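Long-range contacts in aspartate aminotransferase (Thermotoga maritima, PDB 1O4S), which catalyses the pyridoxal-phosphate-dependent transfer of an amino group from L-aspartate to 2-oxoglutarate, giving oxaloacetate and L-glutamate: residues Gly49-Pro54 and Ser247-Gly252; Arg78-Leu83 and Ala283-Leu288. All blocks are in the same frame, centred on the assembly; numbering follows the deposited sequence. Where two conformers were deposited one is given.

How the contacts relate
From the N terminus, the chain leaves strand 44-45, runs through Gly49-Pro54 into helix 57-68 and reaches Arg78-Leu83, where helix 81-95 starts. Contact 1 closes when Ser247-Gly252, in the loop between strands 238-243 and 256-259, returns to Gly49-Pro54. Contact 2 closes later, when Ala283-Leu288 on helix 281-290 meets Arg78-Leu83. The segments alternate along the chain, so the two loops cross and neither nests in the other. Contact 1 joins the connection between strand 44-45 and helix 57-68 to the loop following Lys246; contact 2 joins two helices beside the seven-stranded sheet. Their centres lie about 18 Å apart, yet they touch: Met250 CE packs 4.2 Å from Ala286 CB.

Contact 1. Residues Gly49-Pro54 and Ser247-Gly252; sequences GEPDFP and SHSMTG
The carboxylate of Glu50 is met by the hydroxyl of Thr251: OG1 donates to OE1 over 2.7 Å, on the anti lone pair that points away from OE2. The Phe53 carbonyl is approached from above its plane, Ser249 OG donating to Phe53 O at 2.7 Å from 46° out of plane. Against the Pro51 ring comes the same hydroxyl, Ser249 OG lying 3.3 Å from Pro51 CB. The Phe53 ring itself turns off toward Met298 and Thr301 of helix 296-315.

Thr251 reaches Glu50 with both branches. With OG1 set between the backbone N and carbonyl carbon (chi1 46°), CG2 is left to press on Glu50 CB at 3.4 Å, and the two side chains cross at about a right angle. Ser249 has a left-handed backbone conformation and aims its CB bond at Gly49-Pro54.

The second subunit adds donors of its own. Tyr74 N of that subunit also bonds to Glu50 OE1, which is thus gripped twice, while its Lys73 NZ bonds to Pro51 O and, weakly, to Phe53 O.

The site is close by: the Pro51 side chain approaches that of Lys246, which carries the cofactor in the enzyme but is unmodified here, to about 4 Å; the side chain of Thr251 comes within about 5 Å of the bound pyridoxal phosphate, and Gly49 probably binds aspartate. A Gly-Glu-Pro-Asp-Phe segment folded over the loop that follows this lysine, at the dimer interface, belongs to the active site of the aminotransferase family to which this enzyme is assigned.

Contact 2. Residues Arg78-Leu83 and Ala283-Leu288; sequences RGIYEL and AQYAAL
The N-terminal end of helix 81-95 docks here on the side of helix 281-290, with Ile80 at the N-cap position and Gln284 reaching across to it. Gln284 OE1 accepts the backbone N-H of Ile80 at 2.8 Å. The bond is nearly straight, 168° at the hydrogen, and lies in the carbonyl plane of the amide. An extended chain beyond CG carries the amide this far. Its other end is held too, Gln284 NE2 donating to Thr75 OG1 and Ile279 O, so the buried amide is fixed in its rotation from both ends. Gly79 passes close beside it, CA 3.4 Å from Gln284 OE1; the backbone bends at this glycine in a way that would push a beta carbon against the carbonyl oxygen of Arg78.

The contact lies in the large, cofactor-binding domain of this fold-type-I enzyme, next to strand 104-107 at one border of the seven-stranded sheet: Arg78 shares backbone hydrogen bonds with Val106, and Leu83 packs on Val106 as well.

Two apolar contacts accompany this hydrogen bond. Ile80 CD1 sits over one face of the Tyr285 ring, offset toward the rim, in a CH-pi contact 4.0 Å from the centroid and 21° off the normal; the same tyrosine also stacks with Phe66. Ile80 CG1 stands between the backbone N and carbonyl carbon (chi1 60°), and CD1 continues extended from it to the ring. Leu83 lays its two methyls on the near side of helix 281-290, CD2 by Gln284 O and CD1 by Leu288 N and, at 4.0 Å, Ala287 CB. Leu288 answers from its own helix, pressing CD1 against Glu82 O at 3.5 Å.

Contact 1. Residues Gly49-Pro54 and Ser247-Gly252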
# COMPACT_ATOMS: atom_id res chain seq x y z
N GLY B 49 8.21 17.62 -4.69
CA GLY B 49 7.88 16.64 -5.70
C GLY B 49 6.40 16.57 -6.06
O GLY B 49 5.96 15.54 -6.61
N GLU B 50 5.63 17.63 -5.76
CA GLU B 50 4.19 17.66 -6.06
C GLU B 50 3.75 19.04 -6.52
O GLU B 50 4.25 20.03 -6.01
CB GLU B 50 3.33 17.26 -4.84
CG GLU B 50 3.35 18.25 -3.68
CD GLU B 50 2.83 17.68 -2.37
OE1 GLU B 50 1.95 16.78 -2.41
OE2 GLU B 50 3.30 18.16 -1.30
N PRO B 51 2.76 19.10 -7.42
CA PRO B 51 2.25 20.39 -7.88
C PRO B 51 1.63 21.20 -6.75
O PRO B 51 1.11 20.66 -5.75
CB PRO B 51 1.24 20.01 -8.99
CG PRO B 51 1.58 18.61 -9.35
CD PRO B 51 2.08 17.97 -8.09
N ASP B 52 1.71 22.50 -6.88
CA ASP B 52 1.14 23.42 -5.89
C ASP B 52 -0.29 23.84 -6.27
O ASP B 52 -0.66 25.00 -6.18
CB ASP B 52 2.05 24.65 -5.77
CG ASP B 52 2.24 25.39 -7.10
OD1 ASP B 52 2.44 24.73 -8.13
OD2 ASP B 52 2.24 26.62 -7.20
N PHE B 53 -1.06 22.93 -6.83
CA PHE B 53 -2.41 23.23 -7.24
C PHE B 53 -3.28 22.37 -6.32
O PHE B 53 -2.83 21.36 -5.79
CB PHE B 53 -2.64 22.87 -8.72
CG PHE B 53 -2.21 23.94 -9.68
CD1 PHE B 53 -3.12 24.60 -10.47
CD2 PHE B 53 -0.87 24.27 -9.81
CE1 PHE B 53 -2.72 25.61 -11.36
CE2 PHE B 53 -0.46 25.27 -10.69
CZ PHE B 53 -1.39 25.92 -11.46
N PRO B 54 -4.52 22.78 -6.11
CA PRO B 54 -5.46 21.95 -5.33
C PRO B 54 -5.90 20.82 -6.19
O PRO B 54 -5.68 20.83 -7.40
CB PRO B 54 -6.63 22.92 -5.02
CG PRO B 54 -6.56 24.02 -6.06
CD PRO B 54 -5.15 24.03 -6.59
N SER B 247 -0.53 14.86 -12.94
CA SER B 247 -1.40 15.39 -13.96
C SER B 247 -2.56 16.19 -13.38
O SER B 247 -3.01 17.12 -14.03
CB SER B 247 -1.92 14.26 -14.87
OG SER B 247 -2.75 13.36 -14.15
N HIS B 248 -3.05 15.84 -12.18
CA HIS B 248 -4.22 16.48 -11.60
C HIS B 248 -3.98 17.01 -10.21
O HIS B 248 -4.92 17.35 -9.49
CB HIS B 248 -5.38 15.50 -11.53
CG HIS B 248 -5.92 15.16 -12.87
ND1 HIS B 248 -5.49 14.07 -13.59
CD2 HIS B 248 -6.83 15.78 -13.65
CE1 HIS B 248 -6.15 14.01 -14.74
NE2 HIS B 248 -6.96 15.04 -14.80
N SER B 249 -2.71 17.06 -9.83
CA SER B 249 -2.34 17.54 -8.53
C SER B 249 -3.14 16.83 -7.43
O SER B 249 -3.77 17.47 -6.58
CB SER B 249 -2.52 19.05 -8.43
OG SER B 249 -1.69 19.58 -7.44
N MET B 250 -3.15 15.50 -7.51
CA MET B 250 -3.89 14.66 -6.58
C MET B 250 -2.96 13.76 -5.79
O MET B 250 -3.32 12.66 -5.47
CB MET B 250 -4.93 13.84 -7.35
CG MET B 250 -6.10 14.69 -7.81
SD MET B 250 -7.25 13.77 -8.85
CE MET B 250 -7.78 12.43 -7.77
N THR B 251 -1.76 14.26 -5.46
CA THR B 251 -0.72 13.44 -4.82
C THR B 251 -1.18 12.77 -3.54
O THR B 251 -0.86 11.60 -3.34
CB THR B 251 0.56 14.27 -4.49
OG1 THR B 251 0.15 15.48 -3.89
CG2 THR B 251 1.36 14.63 -5.73
N GLY B 252 -1.89 13.48 -2.67
CA GLY B 252 -2.36 12.93 -1.41
C GLY B 252 -3.48 11.89 -1.52
O GLY B 252 -3.75 11.21 -0.56

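Contact 2. Residues Arg78-Leu83 and Ala283-Leu288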
# COMPACT_ATOMS: atom_id res chain seq x y z
N ARG B 78 -8.20 -5.05 -7.65
CA ARG B 78 -7.54 -4.40 -8.79
C ARG B 78 -8.12 -3.06 -9.13
O ARG B 78 -7.61 -2.44 -10.04
CB ARG B 78 -7.53 -5.26 -10.08
CG ARG B 78 -8.56 -6.29 -10.14
CD ARG B 78 -8.62 -7.23 -11.29
NE ARG B 78 -10.01 -7.70 -11.27
CZ ARG B 78 -10.62 -8.33 -12.23
NH1 ARG B 78 -9.99 -8.67 -13.36
NH2 ARG B 78 -11.90 -8.65 -12.04
N GLY B 79 -9.18 -2.65 -8.44
CA GLY B 79 -9.87 -1.40 -8.69
C GLY B 79 -11.25 -1.65 -9.25
O GLY B 79 -11.48 -2.67 -9.93
N ILE B 80 -12.18 -0.74 -8.97
CA ILE B 80 -13.55 -0.89 -9.47
C ILE B 80 -13.53 -0.93 -10.99
O ILE B 80 -12.76 -0.19 -11.61
CB ILE B 80 -14.51 0.26 -8.99
CG1 ILE B 80 -14.02 1.63 -9.44
CG2 ILE B 80 -14.71 0.22 -7.44
CD1 ILE B 80 -14.96 2.76 -9.09
N TYR B 81 -14.37 -1.76 -11.58
CA TYR B 81 -14.41 -1.99 -13.02
C TYR B 81 -14.48 -0.70 -13.81
O TYR B 81 -13.80 -0.54 -14.81
CB TYR B 81 -15.65 -2.82 -13.42
CG TYR B 81 -15.69 -3.12 -14.88
CD1 TYR B 81 -14.86 -4.08 -15.42
CD2 TYR B 81 -16.54 -2.42 -15.74
CE1 TYR B 81 -14.86 -4.36 -16.78
CE2 TYR B 81 -16.55 -2.68 -17.10
CZ TYR B 81 -15.71 -3.67 -17.61
OH TYR B 81 -15.71 -3.96 -18.97
N GLU B 82 -15.32 0.21 -13.34
CA GLU B 82 -15.58 1.47 -14.04
C GLU B 82 -14.32 2.36 -14.15
O GLU B 82 -14.08 2.99 -15.20
CB GLU B 82 -16.73 2.20 -13.33
CG GLU B 82 -18.11 1.52 -13.55
CD GLU B 82 -18.46 0.29 -12.64
OE1 GLU B 82 -17.74 -0.05 -11.63
OE2 GLU B 82 -19.52 -0.37 -12.96
N LEU B 83 -13.49 2.33 -13.11
CA LEU B 83 -12.24 3.08 -13.12
C LEU B 83 -11.24 2.40 -14.08
O LEU B 83 -10.62 3.04 -14.90
CB LEU B 83 -11.66 3.25 -11.71
CG LEU B 83 -10.33 3.97 -11.54
CD1 LEU B 83 -10.34 5.33 -12.29
CD2 LEU B 83 -9.93 4.15 -10.08
N ALA B 283 -11.13 7.67 -3.12
CA ALA B 283 -10.10 7.97 -4.10
C ALA B 283 -10.46 7.38 -5.49
O ALA B 283 -10.23 8.00 -6.51
CB ALA B 283 -8.73 7.43 -3.62
N GLN B 284 -11.00 6.18 -5.51
CA GLN B 284 -11.38 5.57 -6.77
C GLN B 284 -12.42 6.40 -7.45
O GLN B 284 -12.28 6.66 -8.65
CB GLN B 284 -11.83 4.15 -6.58
CG GLN B 284 -10.74 3.27 -6.06
CD GLN B 284 -11.06 1.79 -6.13
OE1 GLN B 284 -11.29 1.27 -7.20
NE2 GLN B 284 -11.02 1.12 -5.00
N TYR B 285 -13.44 6.84 -6.73
CA TYR B 285 -14.44 7.69 -7.34
C TYR B 285 -13.92 9.06 -7.72
O TYR B 285 -14.30 9.60 -8.78
CB TYR B 285 -15.72 7.76 -6.50
CG TYR B 285 -16.48 6.45 -6.65
CD1 TYR B 285 -16.39 5.46 -5.70
CD2 TYR B 285 -17.22 6.19 -7.80
CE1 TYR B 285 -17.04 4.26 -5.84
CE2 TYR B 285 -17.88 4.99 -7.95
CZ TYR B 285 -17.79 4.03 -6.95
OH TYR B 285 -18.42 2.85 -7.08
N ALA B 286 -13.00 9.59 -6.92
CA ALA B 286 -12.35 10.85 -7.26
C ALA B 286 -11.58 10.71 -8.62
O ALA B 286 -11.70 11.56 -9.49
CB ALA B 286 -11.43 11.27 -6.15
N ALA B 287 -10.83 9.64 -8.78
CA ALA B 287 -10.06 9.38 -9.98
C ALA B 287 -10.93 9.16 -11.22
O ALA B 287 -10.63 9.62 -12.31
CB ALA B 287 -9.09 8.19 -9.75
N LEU B 288 -12.05 8.50 -11.04
CA LEU B 288 -12.96 8.26 -12.14
C LEU B 288 -13.45 9.62 -12.69
O LEU B 288 -13.45 9.82 -13.90
CB LEU B 288 -14.10 7.33 -11.67
CG LEU B 288 -15.22 6.96 -12.62
CD1 LEU B 288 -14.69 6.21 -13.84
CD2 LEU B 288 -16.23 6.12 -11.87